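Local structure of NigD-like protein (Bacteroides vulgatus ATCC 8482, 3K6O) at residues K109-S114 with Y201-P206; D115-V120 with M169-L174; G148-E153 with K185-L190; M104-K109 with V189-V194. The protein is of unknown function but, as a NigD-like protein with an OB domain and a beta sandwich domain, is probably an exported lipoprotein. All blocks are in the same frame, centred on the assembly; numbering follows the deposited sequence.

Contact 1 of 4, residues K109-S114 with Y201-P206; sequences KDMWPS and YIFSYP
Y201 lays one face of its ring against the selenium of M111. This is a Met-aromatic contact in the core of a beta sandwich, the fold of the C-terminal domain. Strands 110-113 and 201-204 run in roughly the same direction, with axes 8.4 Å apart at the closest. Side chains join them; each strand finds backbone partners elsewhere, Y201 with V189 and W112 with N119. M111 is a selenomethionine, and its SE sits 4.3 Å from the Y201 ring centroid, 27° off the ring normal. With chi1 at 178° and chi2 extended as well, the M111 chain reaches out to the rings and bends only at chi3. V189, V191, L118 and V120 pack around it.

F203 comes next along the strand and meets the same selenium differently. M111 SE lies in the plane of the F203 ring, at its edge, 4.0 Å from F203 CE2. One atom thus touches one ring by the face and another by the edge. The carbonyl of M111 also comes close, with O 3.3 Å from F203 CZ. P113 CD stands over the centre of one F203 face in a CH-pi contact, 3.5 Å from the ring centroid and 15° off the normal.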
loop_
_atom_site.group_PDB
_atom_site.type_symbol
_atom_site.label_atom_id
_atom_site.label_comp_id
_atom_site.label_asym_id
_atom_site.label_seq_id
_atom_site.Cartn_x
_atom_site.Cartn_y
_atom_site.Cartn_z
ATOM N N LYS A 109 -8.898 -8.105 -0.875
ATOM C CA LYS A 109 -10.065 -7.234 -0.730
ATOM C C LYS A 109 -9.917 -5.934 -1.532
ATOM O O LYS A 109 -10.880 -5.456 -2.093
ATOM C CB LYS A 109 -10.335 -6.932 0.753
ATOM C CG LYS A 109 -10.885 -8.111 1.540
ATOM C CD LYS A 109 -11.739 -7.676 2.726
ATOM C CE LYS A 109 -12.643 -8.802 3.194
ATOM N NZ LYS A 109 -13.344 -8.496 4.484
ATOM N N ASP A 110 -8.727 -5.342 -1.573
ATOM C CA ASP A 110 -8.472 -4.182 -2.438
ATOM C C ASP A 110 -7.049 -4.227 -2.978
ATOM O O ASP A 110 -6.150 -4.659 -2.287
ATOM C CB ASP A 110 -8.647 -2.867 -1.677
ATOM C CG ASP A 110 -10.063 -2.609 -1.291
ATOM O OD1 ASP A 110 -10.824 -2.159 -2.158
ATOM O OD2 ASP A 110 -10.418 -2.869 -0.132
HETATM N N MSE A 111 -6.860 -3.800 -4.221
HETATM C CA MSE A 111 -5.531 -3.536 -4.718
HETATM C C MSE A 111 -5.535 -2.381 -5.686
HETATM O O MSE A 111 -6.318 -2.370 -6.616
HETATM C CB MSE A 111 -4.923 -4.760 -5.396
HETATM C CG MSE A 111 -3.478 -4.469 -5.985
HETATM SE SE MSE A 111 -2.988 -5.956 -7.193
HETATM C CE MSE A 111 -2.967 -7.242 -5.817
ATOM N N TRP A 112 -4.624 -1.432 -5.485
ATOM C CA TRP A 112 -4.490 -0.319 -6.406
ATOM C C TRP A 112 -3.104 0.289 -6.304
ATOM O O TRP A 112 -2.517 0.326 -5.225
ATOM C CB TRP A 112 -5.565 0.745 -6.144
ATOM C CG TRP A 112 -5.301 1.643 -4.968
ATOM C CD1 TRP A 112 -4.859 2.908 -5.012
ATOM C CD2 TRP A 112 -5.489 1.328 -3.582
ATOM N NE1 TRP A 112 -4.784 3.432 -3.744
ATOM C CE2 TRP A 112 -5.148 2.467 -2.846
ATOM C CE3 TRP A 112 -5.927 0.193 -2.896
ATOM C CZ2 TRP A 112 -5.198 2.508 -1.447
ATOM C CZ3 TRP A 112 -5.997 0.242 -1.488
ATOM C CH2 TRP A 112 -5.642 1.391 -0.788
ATOM N N PRO A 113 -2.573 0.764 -7.431
ATOM C CA PRO A 113 -1.334 1.528 -7.393
ATOM C C PRO A 113 -1.598 2.994 -7.141
ATOM O O PRO A 113 -2.637 3.511 -7.526
ATOM C CB PRO A 113 -0.776 1.351 -8.812
ATOM C CG PRO A 113 -1.993 1.248 -9.679
ATOM C CD PRO A 113 -3.076 0.580 -8.806
ATOM N N SER A 114 -0.637 3.638 -6.513
ATOM C CA SER A 114 -0.533 5.064 -6.424
ATOM C C SER A 114 0.823 5.434 -7.052
ATOM O O SER A 114 1.545 4.557 -7.529
ATOM C CB SER A 114 -0.536 5.476 -4.953
ATOM O OG SER A 114 0.566 4.872 -4.293
ATOM N N TYR A 201 -4.280 -8.687 -12.374
ATOM C CA TYR A 201 -4.809 -7.342 -12.210
ATOM C C TYR A 201 -4.020 -6.461 -13.191
ATOM O O TYR A 201 -2.795 -6.578 -13.248
ATOM C CB TYR A 201 -4.614 -6.857 -10.778
ATOM C CG TYR A 201 -5.535 -7.482 -9.772
ATOM C CD1 TYR A 201 -5.460 -8.852 -9.470
ATOM C CD2 TYR A 201 -6.483 -6.709 -9.088
ATOM C CE1 TYR A 201 -6.313 -9.424 -8.542
ATOM C CE2 TYR A 201 -7.334 -7.280 -8.136
ATOM C CZ TYR A 201 -7.236 -8.635 -7.885
ATOM O OH TYR A 201 -8.054 -9.206 -6.962
ATOM N N ILE A 202 -4.714 -5.625 -13.961
ATOM C CA ILE A 202 -4.091 -4.743 -14.946
ATOM C C ILE A 202 -4.426 -3.301 -14.531
ATOM O O ILE A 202 -5.596 -2.965 -14.333
ATOM C CB ILE A 202 -4.622 -5.003 -16.395
ATOM C CG1 ILE A 202 -4.344 -6.460 -16.796
ATOM C CG2 ILE A 202 -3.974 -4.058 -17.379
ATOM C CD1 ILE A 202 -5.131 -7.013 -18.040
ATOM N N PHE A 203 -3.407 -2.467 -14.372
ATOM C CA PHE A 203 -3.617 -1.034 -14.156
ATOM C C PHE A 203 -2.833 -0.243 -15.192
ATOM O O PHE A 203 -1.608 -0.340 -15.243
ATOM C CB PHE A 203 -3.133 -0.630 -12.772
ATOM C CG PHE A 203 -3.745 -1.429 -11.654
ATOM C CD1 PHE A 203 -4.995 -1.095 -11.144
ATOM C CD2 PHE A 203 -3.074 -2.526 -11.125
ATOM C CE1 PHE A 203 -5.573 -1.834 -10.095
ATOM C CE2 PHE A 203 -3.641 -3.269 -10.067
ATOM C CZ PHE A 203 -4.886 -2.922 -9.560
ATOM N N SER A 204 -3.511 0.576 -15.989
ATOM C CA SER A 204 -2.807 1.397 -16.961
ATOM C C SER A 204 -2.209 2.624 -16.301
ATOM O O SER A 204 -2.696 3.082 -15.259
ATOM C CB SER A 204 -3.748 1.828 -18.093
ATOM O OG SER A 204 -4.780 2.636 -17.580
ATOM N N TYR A 205 -1.114 3.109 -16.879
ATOM C CA TYR A 205 -0.488 4.372 -16.474
ATOM C C TYR A 205 -0.786 5.341 -17.603
ATOM O O TYR A 205 -0.805 4.914 -18.761
ATOM C CB TYR A 205 1.021 4.203 -16.349
ATOM C CG TYR A 205 1.491 3.375 -15.197
ATOM C CD1 TYR A 205 0.656 3.028 -14.149
ATOM C CD2 TYR A 205 2.816 2.978 -15.118
ATOM C CE1 TYR A 205 1.120 2.295 -13.077
ATOM C CE2 TYR A 205 3.289 2.251 -14.050
ATOM C CZ TYR A 205 2.454 1.922 -13.021
ATOM O OH TYR A 205 2.961 1.250 -11.934
ATOM N N PRO A 206 -1.010 6.642 -17.297
ATOM C CA PRO A 206 -0.948 7.294 -15.984
ATOM C C PRO A 206 -2.161 6.988 -15.103
ATOM O O PRO A 206 -3.220 6.566 -15.604
ATOM C CB PRO A 206 -0.933 8.780 -16.332
ATOM C CG PRO A 206 -1.692 8.835 -17.609
ATOM C CD PRO A 206 -1.337 7.594 -18.367
#

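Contact 2 of 4, residues D115-V120 with M169-L174; sequences DDYLNV and MVSFKL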
loop_
_atom_site.group_PDB
_atom_site.type_symbol
_atom_site.label_atom_id
_atom_site.label_comp_id
_atom_site.label_asym_id
_atom_site.label_seq_id
_atom_site.Cartn_x
_atom_site.Cartn_y
_atom_site.Cartn_z
ATOM N N ASP A 115 1.199 6.707 -6.982
ATOM C CA ASP A 115 2.443 7.160 -7.605
ATOM C C ASP A 115 3.629 6.379 -7.089
ATOM O O ASP A 115 4.551 6.142 -7.853
ATOM C CB ASP A 115 2.696 8.674 -7.395
ATOM C CG ASP A 115 3.733 9.277 -8.410
ATOM O OD1 ASP A 115 3.603 9.048 -9.640
ATOM O OD2 ASP A 115 4.685 9.989 -7.960
ATOM N N ASP A 116 3.634 6.019 -5.803
ATOM C CA ASP A 116 4.823 5.423 -5.203
ATOM C C ASP A 116 4.637 3.989 -4.767
ATOM O O ASP A 116 5.642 3.327 -4.533
ATOM C CB ASP A 116 5.338 6.186 -3.969
ATOM C CG ASP A 116 5.759 7.611 -4.266
ATOM O OD1 ASP A 116 6.321 7.914 -5.348
ATOM O OD2 ASP A 116 5.541 8.433 -3.367
ATOM N N TYR A 117 3.396 3.518 -4.656
ATOM C CA TYR A 117 3.141 2.198 -4.043
ATOM C C TYR A 117 2.119 1.355 -4.732
ATOM O O TYR A 117 1.214 1.868 -5.343
ATOM C CB TYR A 117 2.658 2.333 -2.596
ATOM C CG TYR A 117 3.466 3.246 -1.704
ATOM C CD1 TYR A 117 4.563 2.771 -0.988
ATOM C CD2 TYR A 117 3.120 4.582 -1.570
ATOM C CE1 TYR A 117 5.317 3.597 -0.149
ATOM C CE2 TYR A 117 3.864 5.438 -0.716
ATOM C CZ TYR A 117 4.954 4.936 -0.009
ATOM O OH TYR A 117 5.665 5.754 0.847
ATOM N N LEU A 118 2.274 0.044 -4.618
ATOM C CA LEU A 118 1.156 -0.863 -4.805
ATOM C C LEU A 118 0.538 -1.126 -3.419
ATOM O O LEU A 118 1.179 -1.657 -2.511
ATOM C CB LEU A 118 1.596 -2.160 -5.456
ATOM C CG LEU A 118 0.423 -3.068 -5.817
ATOM C CD1 LEU A 118 -0.376 -2.508 -7.013
ATOM C CD2 LEU A 118 0.874 -4.469 -6.107
ATOM N N ASN A 119 -0.728 -0.747 -3.293
ATOM C CA ASN A 119 -1.489 -0.808 -2.053
ATOM C C ASN A 119 -2.408 -1.999 -2.094
ATOM O O ASN A 119 -3.215 -2.151 -3.011
ATOM C CB ASN A 119 -2.289 0.472 -1.886
ATOM C CG ASN A 119 -1.385 1.693 -1.899
ATOM O OD1 ASN A 119 -0.528 1.862 -1.010
ATOM N ND2 ASN A 119 -1.519 2.533 -2.946
ATOM N N VAL A 120 -2.290 -2.837 -1.077
ATOM C CA VAL A 120 -3.084 -4.050 -0.996
ATOM C C VAL A 120 -3.772 -4.180 0.382
ATOM O O VAL A 120 -3.138 -4.094 1.412
ATOM C CB VAL A 120 -2.208 -5.265 -1.255
ATOM C CG1 VAL A 120 -3.109 -6.553 -1.433
ATOM C CG2 VAL A 120 -1.335 -5.029 -2.497
HETATM N N MSE A 169 -3.175 -4.623 5.670
HETATM C CA MSE A 169 -2.846 -3.681 4.637
HETATM C C MSE A 169 -1.345 -3.629 4.529
HETATM O O MSE A 169 -0.654 -3.712 5.543
HETATM C CB MSE A 169 -3.337 -2.300 5.001
HETATM C CG MSE A 169 -3.086 -1.302 3.916
HETATM SE SE MSE A 169 -4.595 -1.152 2.697
HETATM C CE MSE A 169 -5.636 -0.292 4.127
ATOM N N VAL A 170 -0.848 -3.492 3.296
ATOM C CA VAL A 170 0.559 -3.319 3.033
ATOM C C VAL A 170 0.718 -2.423 1.797
ATOM O O VAL A 170 -0.151 -2.413 0.881
ATOM C CB VAL A 170 1.240 -4.686 2.795
ATOM C CG1 VAL A 170 0.580 -5.350 1.629
ATOM C CG2 VAL A 170 2.719 -4.531 2.495
ATOM N N SER A 171 1.819 -1.669 1.784
ATOM C CA SER A 171 2.192 -0.835 0.655
ATOM C C SER A 171 3.554 -1.287 0.186
ATOM O O SER A 171 4.474 -1.316 0.986
ATOM C CB SER A 171 2.261 0.630 1.045
ATOM O OG SER A 171 0.972 1.168 1.199
ATOM N N PHE A 172 3.660 -1.666 -1.097
ATOM C CA PHE A 172 4.912 -2.046 -1.714
ATOM C C PHE A 172 5.463 -0.881 -2.463
ATOM O O PHE A 172 4.789 -0.350 -3.292
ATOM C CB PHE A 172 4.661 -3.181 -2.688
ATOM C CG PHE A 172 4.112 -4.426 -2.022
ATOM C CD1 PHE A 172 4.968 -5.301 -1.387
ATOM C CD2 PHE A 172 2.751 -4.704 -2.031
ATOM C CE1 PHE A 172 4.494 -6.433 -0.774
ATOM C CE2 PHE A 172 2.245 -5.858 -1.423
ATOM C CZ PHE A 172 3.126 -6.713 -0.782
ATOM N N LYS A 173 6.694 -0.479 -2.187
ATOM C CA LYS A 173 7.334 0.552 -2.970
ATOM C C LYS A 173 7.584 0.092 -4.394
ATOM O O LYS A 173 8.263 -0.920 -4.614
ATOM C CB LYS A 173 8.656 1.004 -2.341
ATOM C CG LYS A 173 8.469 1.953 -1.168
ATOM C CD LYS A 173 9.797 2.602 -0.710
ATOM C CE LYS A 173 10.241 3.746 -1.676
ATOM N NZ LYS A 173 9.123 4.716 -1.913
ATOM N N LEU A 174 7.072 0.853 -5.356
ATOM C CA LEU A 174 7.153 0.456 -6.776
ATOM C C LEU A 174 8.524 0.723 -7.424
ATOM O O LEU A 174 8.982 -0.039 -8.298
ATOM C CB LEU A 174 6.032 1.097 -7.559
ATOM C CG LEU A 174 4.655 0.405 -7.381
ATOM C CD1 LEU A 174 3.508 1.223 -8.014
ATOM C CD2 LEU A 174 4.640 -1.028 -7.947
#
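L118 and F172 exchange both of their backbone hydrogen bonds, and V120 and V170 do the same. They form an antiparallel ladder inside the C-terminal beta sandwich. L174 N extends it with a bond to D116 O.

The tight side holds L118, V120, V170 and F172. L118, V170 and F172 pack on L134 and L136 of strand 133-139, and V120 on I108 and M111 of strand 107-113. The F172 ring turns its edge to V120, whose CG2 lies in the ring plane, 3.8 Å from F172 CE2. L174 closes this side at one end, with CD2 4.1 Å from L118 CB.

The other side carries N119 and S171, a buried polar pair. S171 OG donates to N119 OD1 at 2.8 Å, in the plane of the amide carbonyl. R58 grips both, with NH2 on N119 OD1 and NE on S171 OG. N119 ND2 makes weak bonds to W112 O and S114 OG. A leucine in place of N119 would probably leave S171 OG without its acceptor and R58 with one partner fewer.

Farther along this side Y117 stays buried, and the opening to solvent begins at K173 and D116. K173 runs alongside Y117, with CG 3.7 Å from Y117 CE1. K173 bends at chi3 and chi4, yet its charge stays apart from D116: K173 NZ is 5.4 Å from D116 OD2.

Contact 3 of 4, residues G148-E153 with K185-L190; sequences GYAHLE and KGIKVL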
loop_
_atom_site.group_PDB
_atom_site.type_symbol
_atom_site.label_atom_id
_atom_site.label_comp_id
_atom_site.label_asym_id
_atom_site.label_seq_id
_atom_site.Cartn_x
_atom_site.Cartn_y
_atom_site.Cartn_z
ATOM N N GLY A 148 5.370 -3.325 -23.004
ATOM C CA GLY A 148 5.471 -2.014 -22.329
ATOM C C GLY A 148 4.858 -1.885 -20.937
ATOM O O GLY A 148 4.806 -0.777 -20.391
ATOM N N TYR A 149 4.387 -2.988 -20.365
ATOM C CA TYR A 149 3.849 -3.020 -19.012
ATOM C C TYR A 149 4.889 -3.616 -18.080
ATOM O O TYR A 149 5.631 -4.491 -18.473
ATOM C CB TYR A 149 2.591 -3.889 -18.922
ATOM C CG TYR A 149 1.299 -3.207 -19.315
ATOM C CD1 TYR A 149 0.998 -2.957 -20.642
ATOM C CD2 TYR A 149 0.370 -2.834 -18.355
ATOM C CE1 TYR A 149 -0.198 -2.337 -20.995
ATOM C CE2 TYR A 149 -0.791 -2.214 -18.695
ATOM C CZ TYR A 149 -1.080 -1.955 -20.003
ATOM O OH TYR A 149 -2.255 -1.327 -20.319
ATOM N N ALA A 150 4.878 -3.173 -16.823
ATOM C CA ALA A 150 5.600 -3.823 -15.760
ATOM C C ALA A 150 4.849 -5.101 -15.411
ATOM O O ALA A 150 3.645 -5.064 -15.259
ATOM C CB ALA A 150 5.649 -2.905 -14.533
ATOM N N HIS A 151 5.572 -6.206 -15.241
ATOM C CA HIS A 151 5.010 -7.457 -14.781
ATOM C C HIS A 151 5.583 -7.909 -13.418
ATOM O O HIS A 151 6.781 -8.209 -13.290
ATOM C CB HIS A 151 5.253 -8.534 -15.836
ATOM C CG HIS A 151 4.664 -8.208 -17.167
ATOM N ND1 HIS A 151 3.486 -8.769 -17.623
ATOM C CD2 HIS A 151 5.086 -7.367 -18.147
ATOM C CE1 HIS A 151 3.222 -8.301 -18.829
ATOM N NE2 HIS A 151 4.171 -7.448 -19.171
ATOM N N LEU A 152 4.706 -7.938 -12.417
ATOM C CA LEU A 152 5.026 -8.293 -11.024
ATOM C C LEU A 152 4.067 -9.380 -10.546
ATOM O O LEU A 152 2.954 -9.583 -11.132
ATOM C CB LEU A 152 4.888 -7.061 -10.115
ATOM C CG LEU A 152 5.771 -5.886 -10.468
ATOM C CD1 LEU A 152 5.453 -4.623 -9.617
ATOM C CD2 LEU A 152 7.262 -6.239 -10.462
ATOM N N GLU A 153 4.446 -10.061 -9.461
ATOM C CA GLU A 153 3.553 -11.072 -8.912
ATOM C C GLU A 153 3.447 -10.919 -7.431
ATOM O O GLU A 153 4.428 -10.639 -6.757
ATOM C CB GLU A 153 4.019 -12.493 -9.275
ATOM C CG GLU A 153 4.436 -12.690 -10.744
ATOM C CD GLU A 153 4.783 -14.155 -11.077
ATOM O OE1 GLU A 153 4.646 -15.008 -10.160
ATOM O OE2 GLU A 153 5.204 -14.425 -12.236
ATOM N N LYS A 185 3.657 1.610 -19.796
ATOM C CA LYS A 185 2.254 1.747 -20.164
ATOM C C LYS A 185 1.315 1.419 -18.994
ATOM O O LYS A 185 0.120 1.755 -19.037
ATOM C CB LYS A 185 1.932 0.800 -21.317
ATOM C CG LYS A 185 2.505 1.200 -22.670
ATOM C CD LYS A 185 1.976 0.212 -23.762
ATOM C CE LYS A 185 2.535 0.521 -25.165
ATOM N NZ LYS A 185 1.668 -0.012 -26.311
ATOM N N GLY A 186 1.850 0.721 -17.986
ATOM C CA GLY A 186 1.069 0.311 -16.817
ATOM C C GLY A 186 1.710 -0.860 -16.093
ATOM O O GLY A 186 2.848 -1.188 -16.342
ATOM N N ILE A 187 0.969 -1.488 -15.200
ATOM C CA ILE A 187 1.486 -2.574 -14.409
ATOM C C ILE A 187 0.486 -3.710 -14.395
ATOM O O ILE A 187 -0.721 -3.486 -14.368
ATOM C CB ILE A 187 1.831 -2.092 -12.990
ATOM C CG1 ILE A 187 2.457 -3.168 -12.163
ATOM C CG2 ILE A 187 0.598 -1.611 -12.194
ATOM C CD1 ILE A 187 2.812 -2.562 -10.762
ATOM N N LYS A 188 1.007 -4.921 -14.457
ATOM C CA LYS A 188 0.213 -6.149 -14.387
ATOM C C LYS A 188 0.688 -6.949 -13.185
ATOM O O LYS A 188 1.894 -7.164 -13.020
ATOM C CB LYS A 188 0.389 -6.949 -15.659
ATOM C CG LYS A 188 -0.118 -6.240 -16.908
ATOM C CD LYS A 188 -0.123 -7.142 -18.150
ATOM C CE LYS A 188 -0.774 -6.435 -19.380
ATOM N NZ LYS A 188 -0.699 -7.263 -20.636
ATOM N N VAL A 189 -0.249 -7.347 -12.334
ATOM C CA VAL A 189 0.048 -8.034 -11.104
ATOM C C VAL A 189 -0.670 -9.399 -11.021
ATOM O O VAL A 189 -1.898 -9.457 -11.030
ATOM C CB VAL A 189 -0.337 -7.199 -9.867
ATOM C CG1 VAL A 189 0.022 -7.970 -8.547
ATOM C CG2 VAL A 189 0.355 -5.814 -9.915
ATOM N N LEU A 190 0.108 -10.478 -10.957
ATOM C CA LEU A 190 -0.445 -11.826 -10.898
ATOM C C LEU A 190 -0.761 -12.222 -9.460
ATOM O O LEU A 190 0.060 -12.023 -8.549
ATOM C CB LEU A 190 0.522 -12.870 -11.490
ATOM C CG LEU A 190 0.519 -13.083 -13.008
ATOM C CD1 LEU A 190 1.772 -13.844 -13.450
ATOM C CD2 LEU A 190 -0.755 -13.833 -13.510
#
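K185 N donates to G148 O at 2.7 Å, the shortest bond between these segments. A150 spends both backbone groups on the opposite strand: its N bonds G186 O and its O takes K188 N at 2.8 Å. L152 does likewise, with N on K188 O and O receiving L190 N. This is a parallel strand pair, 149-153 beside 186-190, in the C-terminal beta sandwich. I187 and V189 turn their backbone groups the other way, to F203 and Y201 of the next strand. The E153 backbone bonds V137.

The K188 side chain, stretched out past CG, carries CE and NZ over one face of the Y149 ring. K188 NZ is 4.8 Å from the ring centroid and 18° off the normal, a cation-pi contact, and also forms a salt bridge with D147 OD2. The backbone of K185 and G186 lies over the opposite face. D147 OD1 accepts from both H151 NE2 and Y149 N. E153 OE1 forms a salt bridge with R155 NH2, while OE2 accepts from N139 ND2.

Contact 4 of 4, residues M104-K109 with V189-V194; sequences MKVQIK and VLVNPV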
loop_
_atom_site.group_PDB
_atom_site.type_symbol
_atom_site.label_atom_id
_atom_site.label_comp_id
_atom_site.label_asym_id
_atom_site.label_seq_id
_atom_site.Cartn_x
_atom_site.Cartn_y
_atom_site.Cartn_z
HETATM N N MSE A 104 0.806 -19.498 -2.333
HETATM C CA MSE A 104 -0.431 -19.977 -1.752
HETATM C C MSE A 104 -1.613 -19.038 -2.011
HETATM O O MSE A 104 -1.452 -17.828 -2.239
HETATM C CB MSE A 104 -0.213 -20.157 -0.263
HETATM C CG MSE A 104 0.859 -21.235 0.057
HETATM SE SE MSE A 104 0.990 -21.460 1.950
HETATM C CE MSE A 104 -0.497 -22.754 2.185
ATOM N N LYS A 105 -2.809 -19.607 -2.013
ATOM C CA LYS A 105 -4.003 -18.843 -2.304
ATOM C C LYS A 105 -4.230 -17.780 -1.224
ATOM O O LYS A 105 -4.111 -18.062 -0.030
ATOM C CB LYS A 105 -5.218 -19.776 -2.423
ATOM C CG LYS A 105 -5.137 -20.713 -3.654
ATOM C CD LYS A 105 -6.483 -21.362 -4.010
ATOM C CE LYS A 105 -6.447 -22.032 -5.431
ATOM N NZ LYS A 105 -6.144 -21.036 -6.552
ATOM N N VAL A 106 -4.567 -16.572 -1.664
ATOM C CA VAL A 106 -4.814 -15.439 -0.776
ATOM C C VAL A 106 -6.096 -14.714 -1.230
ATOM O O VAL A 106 -6.414 -14.686 -2.426
ATOM C CB VAL A 106 -3.636 -14.440 -0.788
ATOM C CG1 VAL A 106 -3.426 -13.809 -2.198
ATOM C CG2 VAL A 106 -3.838 -13.313 0.252
ATOM N N GLN A 107 -6.820 -14.151 -0.264
ATOM C CA GLN A 107 -8.020 -13.344 -0.526
ATOM C C GLN A 107 -7.668 -11.875 -0.570
ATOM O O GLN A 107 -7.263 -11.311 0.438
ATOM C CB GLN A 107 -9.070 -13.590 0.565
ATOM C CG GLN A 107 -10.371 -12.807 0.364
ATOM C CD GLN A 107 -11.422 -13.117 1.425
ATOM O OE1 GLN A 107 -11.219 -13.956 2.313
ATOM N NE2 GLN A 107 -12.560 -12.431 1.336
ATOM N N ILE A 108 -7.788 -11.266 -1.748
ATOM C CA ILE A 108 -7.542 -9.848 -1.921
ATOM C C ILE A 108 -8.850 -9.077 -1.776
ATOM O O ILE A 108 -9.806 -9.379 -2.454
ATOM C CB ILE A 108 -6.965 -9.514 -3.304
ATOM C CG1 ILE A 108 -5.617 -10.227 -3.540
ATOM C CG2 ILE A 108 -6.768 -7.973 -3.447
ATOM C CD1 ILE A 108 -4.580 -10.004 -2.429
ATOM N N LYS A 109 -8.898 -8.105 -0.875
ATOM C CA LYS A 109 -10.065 -7.234 -0.730
ATOM C C LYS A 109 -9.917 -5.934 -1.532
ATOM O O LYS A 109 -10.880 -5.456 -2.093
ATOM C CB LYS A 109 -10.335 -6.932 0.753
ATOM C CG LYS A 109 -10.885 -8.111 1.540
ATOM C CD LYS A 109 -11.739 -7.676 2.726
ATOM C CE LYS A 109 -12.643 -8.802 3.194
ATOM N NZ LYS A 109 -13.344 -8.496 4.484
ATOM N N VAL A 189 -0.249 -7.347 -12.334
ATOM C CA VAL A 189 0.048 -8.034 -11.104
ATOM C C VAL A 189 -0.670 -9.399 -11.021
ATOM O O VAL A 189 -1.898 -9.457 -11.030
ATOM C CB VAL A 189 -0.337 -7.199 -9.867
ATOM C CG1 VAL A 189 0.022 -7.970 -8.547
ATOM C CG2 VAL A 189 0.355 -5.814 -9.915
ATOM N N LEU A 190 0.108 -10.478 -10.957
ATOM C CA LEU A 190 -0.445 -11.826 -10.898
ATOM C C LEU A 190 -0.761 -12.222 -9.460
ATOM O O LEU A 190 0.060 -12.023 -8.549
ATOM C CB LEU A 190 0.522 -12.870 -11.490
ATOM C CG LEU A 190 0.519 -13.083 -13.008
ATOM C CD1 LEU A 190 1.772 -13.844 -13.450
ATOM C CD2 LEU A 190 -0.755 -13.833 -13.510
ATOM N N VAL A 191 -1.932 -12.817 -9.283
ATOM C CA VAL A 191 -2.429 -13.222 -7.981
ATOM C C VAL A 191 -2.991 -14.629 -8.056
ATOM O O VAL A 191 -3.705 -14.988 -9.031
ATOM C CB VAL A 191 -3.537 -12.261 -7.494
ATOM C CG1 VAL A 191 -4.242 -12.780 -6.184
ATOM C CG2 VAL A 191 -2.930 -10.864 -7.305
ATOM N N ASN A 192 -2.699 -15.405 -7.023
ATOM C CA ASN A 192 -3.296 -16.708 -6.858
ATOM C C ASN A 192 -4.421 -16.549 -5.833
ATOM O O ASN A 192 -4.169 -16.426 -4.634
ATOM C CB ASN A 192 -2.239 -17.698 -6.404
ATOM C CG ASN A 192 -2.731 -19.135 -6.425
ATOM O OD1 ASN A 192 -3.818 -19.437 -6.916
ATOM N ND2 ASN A 192 -1.939 -20.019 -5.864
ATOM N N PRO A 193 -5.674 -16.510 -6.301
ATOM C CA PRO A 193 -6.796 -16.128 -5.438
ATOM C C PRO A 193 -7.435 -17.303 -4.719
ATOM O O PRO A 193 -7.449 -18.377 -5.260
ATOM C CB PRO A 193 -7.768 -15.500 -6.431
ATOM C CG PRO A 193 -7.557 -16.312 -7.688
ATOM C CD PRO A 193 -6.114 -16.758 -7.688
ATOM N N VAL A 194 -7.993 -17.090 -3.529
ATOM C CA VAL A 194 -8.678 -18.170 -2.788
ATOM C C VAL A 194 -9.874 -18.770 -3.506
ATOM O O VAL A 194 -10.052 -20.003 -3.533
ATOM C CB VAL A 194 -9.151 -17.762 -1.357
ATOM C CG1 VAL A 194 -7.996 -17.242 -0.520
ATOM C CG2 VAL A 194 -10.284 -16.755 -1.414
#
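K105 NZ is held by three carbonyl oxygens. It bonds N192 OD1 at 2.8 Å and P193 O at 3.2 Å, and also G196 O. The K105 chain runs out over P193 O and bends at chi4 (-60°), which turns the amine back to the N192 amide. N192 uses the other end of that amide, giving ND2 to N103 O. An alanine at N192 would probably leave K105 NZ without one of its acceptors and N103 O without this donor.

V106 N donates to N192 O at 3.0 Å, in the carbonyl plane. V194 N returns a bond to V106 O, but from 62° above that carbonyl plane. V194 CG1 lies close against the peptide, 3.3 Å from Q107 N. On the inner side V191 CG1 touches I108 CG1 at 3.9 Å, with V106 CG1 a little farther off.

Residues 104-108 and 191-194 run almost at right angles, and V106 and P193 make a single beta bridge. M104 bonds Y156 of strand 149-157, whereas Q107 bonds M123 of strand 117-125. Segment 104-109 thus passes from one strand to the other across the end of strand 186-191, at the margin of the C-terminal beta sandwich.

In the fold
The chain first enters these contacts at 104-109, and contact 4 closes a long loop when 189-194 returns. Contact 1 starts where that segment ends, sharing K109, and closes at 201-206, so contacts 1 and 4 cross. Contact 2 joins 115-120 to 169-174 and is nested inside both. Contact 3 joins 148-153 to 185-190; it crosses contact 2, is nested inside contact 1, and ends on the same strand, 186-191, as contact 4. Contacts 2 and 3 each pair neighbouring strands. Contact 1 packs strand 107-113, beside the pair of contact 2, onto strand 199-204, beside strand 186-191 of contact 3. L174 of contact 2 also packs on I187 and L152 of contact 3.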